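Local coordinates for sugar ABC transporter, periplasmic sugar-binding protein (Caulobacter crescentus, PDB 4IRX), which binds myo-inositol in the cleft between its two lobes and probably delivers it to an ABC transporter for uptake, at residues R133-T138 / D196-L201; K224-D229 / M243-E248; N16-P21 / V41-A46. One frame throughout, in Å; residues are numbered along the deposited sequence.

Contact 1: residues R133-T138 / D196-L201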
loop_
_atom_site.group_PDB
_atom_site.type_symbol
_atom_site.label_atom_id
_atom_site.label_comp_id
_atom_site.label_asym_id
_atom_site.label_seq_id
_atom_site.Cartn_x
_atom_site.Cartn_y
_atom_site.Cartn_z
ATOM N N ARG A 133 24.068 -6.566 -3.847
ATOM C CA ARG A 133 23.680 -5.435 -4.699
ATOM C C ARG A 133 22.166 -5.419 -4.824
ATOM O O ARG A 133 21.573 -6.417 -5.267
ATOM C CB ARG A 133 24.300 -5.583 -6.092
ATOM C CG ARG A 133 25.789 -5.439 -6.082
ATOM C CD ARG A 133 26.422 -5.861 -7.406
ATOM N NE ARG A 133 25.910 -5.070 -8.516
ATOM C CZ ARG A 133 26.381 -3.868 -8.833
ATOM N NH1 ARG A 133 27.377 -3.346 -8.124
ATOM N NH2 ARG A 133 25.875 -3.193 -9.858
ATOM N N VAL A 134 21.540 -4.309 -4.401
ATOM C CA VAL A 134 20.100 -4.194 -4.265
ATOM C C VAL A 134 19.539 -3.080 -5.144
ATOM O O VAL A 134 20.079 -1.971 -5.193
ATOM C CB VAL A 134 19.727 -3.898 -2.769
ATOM C CG1 VAL A 134 18.214 -3.795 -2.569
ATOM C CG2 VAL A 134 20.318 -4.961 -1.845
ATOM N N VAL A 135 18.437 -3.382 -5.825
ATOM C CA VAL A 135 17.652 -2.384 -6.552
ATOM C C VAL A 135 16.361 -2.174 -5.786
ATOM O O VAL A 135 15.742 -3.141 -5.343
ATOM C CB VAL A 135 17.339 -2.892 -7.988
ATOM C CG1 VAL A 135 16.330 -1.971 -8.706
ATOM C CG2 VAL A 135 18.617 -2.949 -8.781
ATOM N N VAL A 136 15.943 -0.920 -5.615
ATOM C CA VAL A 136 14.683 -0.633 -4.921
ATOM C C VAL A 136 13.720 0.030 -5.900
ATOM O O VAL A 136 14.061 1.028 -6.536
ATOM C CB VAL A 136 14.913 0.248 -3.647
ATOM C CG1 VAL A 136 13.567 0.519 -2.911
ATOM C CG2 VAL A 136 15.931 -0.417 -2.741
ATOM N N ILE A 137 12.553 -0.590 -6.094
ATOM C CA ILE A 137 11.506 -0.054 -6.968
ATOM C C ILE A 137 10.327 0.365 -6.081
ATOM O O ILE A 137 9.705 -0.462 -5.413
ATOM C CB ILE A 137 11.008 -1.109 -7.990
ATOM C CG1 ILE A 137 12.187 -1.683 -8.792
ATOM C CG2 ILE A 137 9.925 -0.510 -8.881
ATOM C CD1 ILE A 137 12.843 -0.706 -9.731
ATOM N N THR A 138 10.042 1.664 -6.039
ATOM C CA THR A 138 9.100 2.204 -5.055
ATOM C C THR A 138 7.677 2.351 -5.592
ATOM O O THR A 138 7.459 2.477 -6.805
ATOM C CB THR A 138 9.550 3.571 -4.489
ATOM O OG1 THR A 138 9.374 4.590 -5.494
ATOM C CG2 THR A 138 11.010 3.526 -4.053
ATOM N N ASP A 196 21.659 -8.589 -6.998
ATOM C CA ASP A 196 21.263 -9.787 -6.285
ATOM C C ASP A 196 19.782 -9.805 -5.941
ATOM O O ASP A 196 19.139 -10.839 -5.938
ATOM C CB ASP A 196 22.061 -9.891 -4.976
ATOM C CG ASP A 196 23.521 -10.108 -5.221
ATOM O OD1 ASP A 196 23.840 -11.215 -5.702
ATOM O OD2 ASP A 196 24.354 -9.197 -4.964
ATOM N N VAL A 197 19.246 -8.636 -5.612
ATOM C CA VAL A 197 17.896 -8.522 -5.095
ATOM C C VAL A 197 17.242 -7.286 -5.682
ATOM O O VAL A 197 17.869 -6.235 -5.778
ATOM C CB VAL A 197 17.883 -8.387 -3.553
ATOM C CG1 VAL A 197 16.431 -8.182 -2.998
ATOM C CG2 VAL A 197 18.576 -9.572 -2.905
ATOM N N ILE A 198 15.999 -7.451 -6.121
ATOM C CA ILE A 198 15.139 -6.331 -6.500
ATOM C C ILE A 198 14.011 -6.292 -5.459
ATOM O O ILE A 198 13.137 -7.177 -5.408
ATOM C CB ILE A 198 14.556 -6.522 -7.922
ATOM C CG1 ILE A 198 15.683 -6.785 -8.911
ATOM C CG2 ILE A 198 13.826 -5.270 -8.344
ATOM C CD1 ILE A 198 15.223 -7.069 -10.333
ATOM N N LEU A 199 14.032 -5.256 -4.634
ATOM C CA LEU A 199 12.990 -5.036 -3.634
ATOM C C LEU A 199 11.916 -4.149 -4.236
ATOM O O LEU A 199 12.173 -2.984 -4.565
ATOM C CB LEU A 199 13.575 -4.354 -2.383
ATOM C CG LEU A 199 14.598 -5.095 -1.523
ATOM C CD1 LEU A 199 14.951 -4.304 -0.274
ATOM C CD2 LEU A 199 14.066 -6.470 -1.112
ATOM N N CYS A 200 10.725 -4.710 -4.417
ATOM C CA CYS A 200 9.623 -3.989 -5.036
ATOM C C CYS A 200 8.575 -3.709 -3.985
ATOM O O CYS A 200 8.149 -4.617 -3.265
ATOM C CB CYS A 200 9.007 -4.830 -6.145
ATOM S SG CYS A 200 10.145 -5.187 -7.471
ATOM N N LEU A 201 8.148 -2.451 -3.910
ATOM C CA LEU A 201 7.299 -2.035 -2.807
ATOM C C LEU A 201 5.797 -2.275 -3.039
ATOM O O LEU A 201 4.948 -1.835 -2.256
ATOM C CB LEU A 201 7.625 -0.597 -2.385
ATOM C CG LEU A 201 8.821 -0.462 -1.426
ATOM C CD1 LEU A 201 10.085 -1.190 -1.841
ATOM C CD2 LEU A 201 9.112 1.002 -1.217
#
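Val-134 to Ile-137 pair one for one with Val-197 to Cys-200 as parallel strands, their axes 4.7 Å apart at closest and 20° from parallel. Val-135 and Ile-137 carry the bonds: Val-135 N gives to Val-197 O at 2.9 Å while its O takes Leu-199 N, and Ile-137 repeats the pattern with Leu-199 O and Leu-201 N. On the face holding Val-134 and Val-136, contacts run diagonally. Val-134 CG1, set anti to its own nitrogen (chi1 -179°), rests on Leu-199 CG at 4.0 Å, and Val-136 CG1 meets Leu-201 CD1 at the same 4.0 Å; the other branch of Leu-201, CD2, lies against Thr-138 CA. Across the sheet, Ile-198 CG2 lies alongside Ile-137 CG1 at 4.0 Å and also touches Val-135 CG1. Helix 144-160 packs on Leu-199 and Leu-201, helix 176-189 on Ile-137 and Ile-198. At the start of the pair, Asp-196 OD2 takes Arg-133 N through its anti lone pair, nearly straight at 2.9 Å and 174°. Arg-133 O in turn accepts from both Asp-196 N and Val-197 N. With an alanine at Asp-196, the amide of Arg-133 would probably lose this acceptor, leaving Arg-133 held to segment 196-201 through its carbonyl alone. The guanidinium leads away, its NE 5.7 Å from Asp-196 OD2, which is no salt bridge. Asp-196 therefore acts on the backbone rather than on the arginine's charge, extending the regular sheet bonding by one side-chain acceptor beside an otherwise apolar core.

Contact 2: residues K224-D229 / M243-E248. With INS (1,2,3,4,5,6-hexahydroxy-cyclohexane), chain C.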
loop_
_atom_site.group_PDB
_atom_site.type_symbol
_atom_site.label_atom_id
_atom_site.label_comp_id
_atom_site.label_asym_id
_atom_site.label_seq_id
_atom_site.Cartn_x
_atom_site.Cartn_y
_atom_site.Cartn_z
ATOM N N LYS A 224 16.949 -12.086 -7.265
ATOM C CA LYS A 224 15.789 -12.377 -6.442
ATOM C C LYS A 224 14.850 -11.199 -6.320
ATOM O O LYS A 224 15.284 -10.074 -6.090
ATOM C CB LYS A 224 16.244 -12.807 -5.059
ATOM C CG LYS A 224 17.078 -14.065 -5.088
ATOM C CD LYS A 224 17.356 -14.574 -3.698
ATOM C CE LYS A 224 18.211 -15.846 -3.744
ATOM N NZ LYS A 224 17.512 -16.987 -4.402
ATOM N N VAL A 225 13.555 -11.482 -6.394
ATOM C CA VAL A 225 12.551 -10.430 -6.326
ATOM C C VAL A 225 11.701 -10.598 -5.075
ATOM O O VAL A 225 11.234 -11.693 -4.786
ATOM C CB VAL A 225 11.634 -10.463 -7.590
ATOM C CG1 VAL A 225 10.463 -9.510 -7.465
ATOM C CG2 VAL A 225 12.446 -10.150 -8.857
ATOM N N ILE A 226 11.529 -9.501 -4.331
ATOM C CA ILE A 226 10.699 -9.461 -3.140
ATOM C C ILE A 226 9.661 -8.398 -3.357
ATOM O O ILE A 226 9.974 -7.316 -3.877
ATOM C CB ILE A 226 11.500 -9.085 -1.880
ATOM C CG1 ILE A 226 12.600 -10.094 -1.626
ATOM C CG2 ILE A 226 10.598 -9.047 -0.667
ATOM C CD1 ILE A 226 13.018 -10.099 -0.192
ATOM N N GLY A 227 8.417 -8.712 -3.009
ATOM C CA GLY A 227 7.330 -7.757 -3.147
ATOM C C GLY A 227 6.720 -7.358 -1.808
ATOM O O GLY A 227 7.290 -7.544 -0.733
ATOM N N PHE A 228 5.524 -6.820 -1.913
ATOM C CA PHE A 228 4.778 -6.326 -0.761
ATOM C C PHE A 228 3.323 -6.388 -1.171
ATOM O O PHE A 228 2.965 -5.901 -2.243
ATOM C CB PHE A 228 5.204 -4.872 -0.468
ATOM C CG PHE A 228 4.946 -4.418 0.964
ATOM C CD1 PHE A 228 3.652 -4.165 1.410
ATOM C CD2 PHE A 228 6.009 -4.232 1.850
ATOM C CE1 PHE A 228 3.408 -3.740 2.748
ATOM C CE2 PHE A 228 5.797 -3.802 3.172
ATOM C CZ PHE A 228 4.485 -3.553 3.631
ATOM N N ASP A 229 2.483 -6.989 -0.330
ATOM C CA ASP A 229 0.983 -7.021 -0.412
ATOM C C ASP A 229 0.420 -8.425 -0.246
ATOM O O ASP A 229 -0.724 -8.579 0.148
ATOM C CB ASP A 229 0.330 -6.440 -1.696
ATOM C CG ASP A 229 0.466 -4.941 -1.805
ATOM O OD1 ASP A 229 0.787 -4.295 -0.788
ATOM O OD2 ASP A 229 0.276 -4.409 -2.919
HETATM N N MSE A 243 9.511 -16.208 -7.128
HETATM C CA MSE A 243 9.631 -15.041 -6.258
HETATM C C MSE A 243 9.980 -15.559 -4.878
HETATM O O MSE A 243 9.520 -16.617 -4.483
HETATM C CB MSE A 243 8.304 -14.284 -6.197
HETATM C CG MSE A 243 8.394 -12.813 -6.566
HETATM SE SE MSE A 243 6.651 -11.980 -6.540
HETATM C CE MSE A 243 6.332 -12.117 -4.615
ATOM N N VAL A 244 10.789 -14.821 -4.123
ATOM C CA VAL A 244 11.243 -15.344 -2.834
ATOM C C VAL A 244 10.332 -14.986 -1.654
ATOM O O VAL A 244 10.116 -15.790 -0.757
ATOM C CB VAL A 244 12.716 -14.938 -2.512
ATOM C CG1 VAL A 244 13.685 -15.629 -3.445
ATOM C CG2 VAL A 244 12.894 -13.413 -2.589
ATOM N N ALA A 245 9.761 -13.789 -1.690
ATOM C CA ALA A 245 9.015 -13.318 -0.538
ATOM C C ALA A 245 8.111 -12.175 -0.892
ATOM O O ALA A 245 8.280 -11.517 -1.929
ATOM C CB ALA A 245 9.981 -12.900 0.603
ATOM N N THR A 246 7.127 -11.953 -0.026
ATOM C CA THR A 246 6.295 -10.765 -0.101
ATOM C C THR A 246 5.967 -10.386 1.342
ATOM O O THR A 246 6.553 -10.944 2.278
ATOM C CB THR A 246 5.021 -10.972 -0.997
ATOM O OG1 THR A 246 4.264 -9.751 -1.063
ATOM C CG2 THR A 246 4.140 -12.109 -0.454
ATOM N N VAL A 247 5.106 -9.400 1.524
ATOM C CA VAL A 247 4.791 -8.937 2.872
ATOM C C VAL A 247 3.288 -8.865 3.026
ATOM O O VAL A 247 2.615 -8.220 2.217
ATOM C CB VAL A 247 5.420 -7.548 3.180
ATOM C CG1 VAL A 247 5.083 -7.123 4.608
ATOM C CG2 VAL A 247 6.922 -7.568 2.996
ATOM N N GLU A 248 2.764 -9.512 4.060
ATOM C CA GLU A 248 1.356 -9.431 4.418
ATOM C C GLU A 248 1.084 -8.207 5.266
ATOM O O GLU A 248 1.763 -7.976 6.282
ATOM C CB GLU A 248 0.955 -10.679 5.213
ATOM C CG GLU A 248 -0.462 -10.606 5.793
ATOM C CD GLU A 248 -1.544 -10.623 4.747
ATOM O OE1 GLU A 248 -1.429 -11.416 3.788
ATOM O OE2 GLU A 248 -2.517 -9.843 4.856
HETATM C C1 INS C . -0.559 -0.103 -0.672
HETATM C C2 INS C . -0.251 -1.284 -1.531
HETATM C C3 INS C . -0.486 -0.907 -2.971
HETATM C C4 INS C . 0.413 0.223 -3.363
HETATM C C5 INS C . 0.100 1.427 -2.557
HETATM C C6 INS C . 0.222 1.131 -1.081
HETATM O O1 INS C . -0.320 -0.409 0.679
HETATM O O2 INS C . 1.067 -1.690 -1.316
HETATM O O3 INS C . -0.294 -2.017 -3.814
HETATM O O4 INS C . 0.302 0.494 -4.724
HETATM O O5 INS C . 0.944 2.466 -2.940
HETATM O O6 INS C . -0.041 2.268 -0.300
HETATM O O HOH W 1 -1.480 -8.047 2.560
#
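Phe-228 lays one face of its ring on Val-247, and its side chain can be followed outward from there. CB packs against the carbonyl oxygen of Leu-201. With CG swung anti to the backbone nitrogen (chi1 -157°), the ring is carried over the valine: Val-247 CB stands over the face in a CH-pi contact, 3.7 Å from the ring centroid and 16° off the normal, with CD2 its nearest ring atom, and farther out CE2 and CZ meet Val-247 CG1, CE2 at 3.7 Å. The opposite rim is taken up by the next residue, Asp-229 OD1, which lies in the ring plane 3.6 Å from Phe-228 CD1. Arg-149 adds a cation-pi contact with the ring.

This aromatic flanks a ligand-binding carboxylate. Asp-229 grips two adjacent hydroxyls of myo-inositol in a bidentate manner, OD1 accepting from O2 at 2.7 Å and OD2 from O3 at 2.6 Å, while Gln-249 donates to OD1 as well. The backbone of Asp-229 is fixed by its N, bonded to Val-247 O at 2.8 Å, and its O takes a water that also gives a weak bond to Glu-248 OE2. Farther back, Gly-227 N gives to Ala-245 O and Val-244 N to Val-225 O. Between these bonds Gly-227 O and Val-247 N are buried without a partner, although Thr-246 CA approaches Gly-227 O. Ile-226 CG1 and Val-244 CG2 are pressed together at 3.5 Å, tighter than usual.

Strand 224-226 has strand 197-200 along its other edge. Helix 113-127 packs on Lys-224, Ile-226 and Phe-228, whereas Met-243, a selenomethionine with two conformers, packs in the one described among Val-225, helix 203-215 and helix 232-239.

Contact 3: residues N16-P21 / V41-A46. With INS (1,2,3,4,5,6-hexahydroxy-cyclohexane), chain C.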
loop_
_atom_site.group_PDB
_atom_site.type_symbol
_atom_site.label_atom_id
_atom_site.label_comp_id
_atom_site.label_asym_id
_atom_site.label_seq_id
_atom_site.Cartn_x
_atom_site.Cartn_y
_atom_site.Cartn_z
ATOM N N ASN A 16 -7.630 6.307 -3.596
ATOM C CA ASN A 16 -6.692 7.018 -4.459
ATOM C C ASN A 16 -6.730 6.603 -5.926
ATOM O O ASN A 16 -6.647 7.466 -6.800
ATOM C CB ASN A 16 -5.265 6.918 -3.915
ATOM C CG ASN A 16 -4.830 5.495 -3.682
ATOM O OD1 ASN A 16 -5.400 4.803 -2.846
ATOM N ND2 ASN A 16 -3.795 5.052 -4.396
ATOM N N ASP A 17 -6.831 5.305 -6.201
ATOM C CA ASP A 17 -6.789 4.793 -7.567
ATOM C C ASP A 17 -7.297 3.358 -7.570
ATOM O O ASP A 17 -6.574 2.437 -7.181
ATOM C CB ASP A 17 -5.350 4.831 -8.099
ATOM C CG ASP A 17 -5.258 4.454 -9.577
ATOM O OD1 ASP A 17 -6.282 4.016 -10.150
ATOM O OD2 ASP A 17 -4.168 4.591 -10.168
ATOM N N LEU A 18 -8.539 3.168 -8.024
ATOM C CA LEU A 18 -9.151 1.837 -8.061
ATOM C C LEU A 18 -8.757 1.016 -9.283
ATOM O O LEU A 18 -9.301 -0.045 -9.527
ATOM C CB LEU A 18 -10.673 1.889 -7.857
ATOM C CG LEU A 18 -11.091 1.937 -6.384
ATOM C CD1 LEU A 18 -12.553 2.355 -6.240
ATOM C CD2 LEU A 18 -10.903 0.551 -5.770
ATOM N N SER A 19 -7.766 1.487 -10.031
ATOM C CA SER A 19 -7.142 0.623 -11.025
ATOM C C SER A 19 -6.024 -0.252 -10.418
ATOM O O SER A 19 -5.494 -1.139 -11.100
ATOM C CB SER A 19 -6.613 1.436 -12.199
ATOM O OG SER A 19 -5.473 2.166 -11.827
ATOM N N GLN A 20 -5.684 -0.026 -9.140
ATOM C CA GLN A 20 -4.661 -0.849 -8.483
ATOM C C GLN A 20 -5.290 -2.108 -7.925
ATOM O O GLN A 20 -6.270 -2.038 -7.181
ATOM C CB GLN A 20 -4.002 -0.099 -7.322
ATOM C CG GLN A 20 -3.200 1.120 -7.724
ATOM C CD GLN A 20 -2.349 1.650 -6.609
ATOM O OE1 GLN A 20 -2.080 0.950 -5.642
ATOM N NE2 GLN A 20 -1.952 2.906 -6.711
ATOM N N PRO A 21 -4.721 -3.280 -8.245
ATOM C CA PRO A 21 -5.266 -4.565 -7.782
ATOM C C PRO A 21 -5.403 -4.660 -6.277
ATOM O O PRO A 21 -6.373 -5.242 -5.805
ATOM C CB PRO A 21 -4.229 -5.590 -8.253
ATOM C CG PRO A 21 -3.423 -4.906 -9.286
ATOM C CD PRO A 21 -3.551 -3.441 -9.135
ATOM N N VAL A 41 -22.139 2.348 1.782
ATOM C CA VAL A 41 -20.898 3.024 1.439
ATOM C C VAL A 41 -20.978 3.590 0.036
ATOM O O VAL A 41 -21.431 2.919 -0.910
ATOM C CB VAL A 41 -19.620 2.130 1.622
ATOM C CG1 VAL A 41 -19.332 1.910 3.098
ATOM C CG2 VAL A 41 -19.739 0.788 0.848
ATOM N N GLN A 42 -20.590 4.851 -0.097
ATOM C CA GLN A 42 -20.478 5.415 -1.425
ATOM C C GLN A 42 -19.001 5.487 -1.752
ATOM O O GLN A 42 -18.240 6.154 -1.063
ATOM C CB GLN A 42 -21.142 6.791 -1.528
ATOM C CG GLN A 42 -22.645 6.712 -1.339
ATOM C CD GLN A 42 -23.384 7.907 -1.931
ATOM O OE1 GLN A 42 -23.173 8.256 -3.089
ATOM N NE2 GLN A 42 -24.295 8.489 -1.159
ATOM N N VAL A 43 -18.600 4.769 -2.795
ATOM C CA VAL A 43 -17.175 4.622 -3.125
ATOM C C VAL A 43 -16.789 5.526 -4.269
ATOM O O VAL A 43 -17.417 5.488 -5.324
ATOM C CB VAL A 43 -16.875 3.177 -3.523
ATOM C CG1 VAL A 43 -15.439 3.046 -4.036
ATOM C CG2 VAL A 43 -17.155 2.263 -2.327
ATOM N N LEU A 44 -15.775 6.362 -4.043
ATOM C CA LEU A 44 -15.308 7.299 -5.046
ATOM C C LEU A 44 -13.880 6.927 -5.433
ATOM O O LEU A 44 -13.059 6.564 -4.577
ATOM C CB LEU A 44 -15.341 8.725 -4.499
ATOM C CG LEU A 44 -16.639 9.169 -3.808
ATOM C CD1 LEU A 44 -16.490 10.587 -3.233
ATOM C CD2 LEU A 44 -17.798 9.061 -4.771
ATOM N N ASP A 45 -13.583 7.022 -6.728
ATOM C CA ASP A 45 -12.245 6.734 -7.254
ATOM C C ASP A 45 -11.584 8.048 -7.661
ATOM O O ASP A 45 -12.087 8.760 -8.528
ATOM C CB ASP A 45 -12.374 5.808 -8.454
ATOM C CG ASP A 45 -11.034 5.422 -9.048
ATOM O OD1 ASP A 45 -9.991 5.682 -8.408
ATOM O OD2 ASP A 45 -11.040 4.835 -10.157
ATOM N N ALA A 46 -10.467 8.384 -7.031
ATOM C CA ALA A 46 -9.755 9.612 -7.378
ATOM C C ALA A 46 -8.973 9.500 -8.673
ATOM O O ALA A 46 -8.484 10.517 -9.167
ATOM C CB ALA A 46 -8.821 10.083 -6.238
HETATM C C1 INS C . -0.559 -0.103 -0.672
HETATM C C2 INS C . -0.251 -1.284 -1.531
HETATM C C3 INS C . -0.486 -0.907 -2.971
HETATM C C4 INS C . 0.413 0.223 -3.363
HETATM C C5 INS C . 0.100 1.427 -2.557
HETATM C C6 INS C . 0.222 1.131 -1.081
HETATM O O1 INS C . -0.320 -0.409 0.679
HETATM O O2 INS C . 1.067 -1.690 -1.316
HETATM O O3 INS C . -0.294 -2.017 -3.814
HETATM O O4 INS C . 0.302 0.494 -4.724
HETATM O O5 INS C . 0.944 2.466 -2.940
HETATM O O6 INS C . -0.041 2.268 -0.300
HETATM O O HOH W 2 -8.774 4.598 -11.658
#
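Within the beta-alpha-beta unit formed by strand 10-15, helix 21-37 and strand 40-45, the loop leading into the helix touches the end of the second strand, chiefly through Leu-18 and Asp-45. Leu-18 N donates to Asp-45 OD1 at 2.9 Å, arriving from above the carboxylate, 52° out of its plane. Asp-45 reaches the loop because its CG stands anti to the backbone nitrogen (chi1 -178°); the same OD1 also takes Gln-47 N, so one oxygen holds both the loop and the chain just beyond its own strand. Leu-18 CB lies against Asp-45 CG, and the Leu-18 and Val-43 side chains cross at about a right angle, with Leu-18 CD1 3.7 Å from Val-43 CG1. Beside them Ala-46 CB sits 3.4 Å from Asn-16 O.

The loop itself is a type I turn from Asp-17 to Gln-20, and within it Asp-17 makes an Asx turn. Its OD1 takes both Ser-19 N and Ser-19 OG, the hydroxyl at 2.6 Å, from the same face of the carboxylate. Asp-17 OD1 and Asp-45 OD1 are only 4.4 Å apart; a water donating to Asp-17 OD1 and, at 2.7 Å, to Asp-45 OD2 probably eases the repulsion, as does the salt bridge from Lys-175 to Asp-17 OD2.

The turn delivers Gln-20 to the N-cap of helix 21-37 and its side chain to the ligand. Extended beyond CG, Gln-20 accepts the O4 hydroxyl of myo-inositol on OE1 at 2.6 Å, while its NE2 donates to Asp-140 OD2, which is also hydrogen-bonded to the inositol.

How the contacts relate
Contact 3 comes first along the chain, then contact 1, then contact 2. Contacts 1 and 2 are neighbours, their centres about 10 Å apart, and share one parallel sheet in which strands 197-200 and 224-226 lie side by side: Ile-198 N and Cys-200 N probably bond to Lys-224 O and Ile-226 O. Contact 3 lies across the chain's centre, about 27 Å from contact 1 and 24 Å from contact 2 between centres, in the other lobe. Contacts 2 and 3 both bond myo-inositol, through Asp-229 and Gln-20, and contact 1 brings Leu-201 to the same pocket. The inositol thus lies between the lobes, consistent with the closed, ligand-bound form of a periplasmic binding protein.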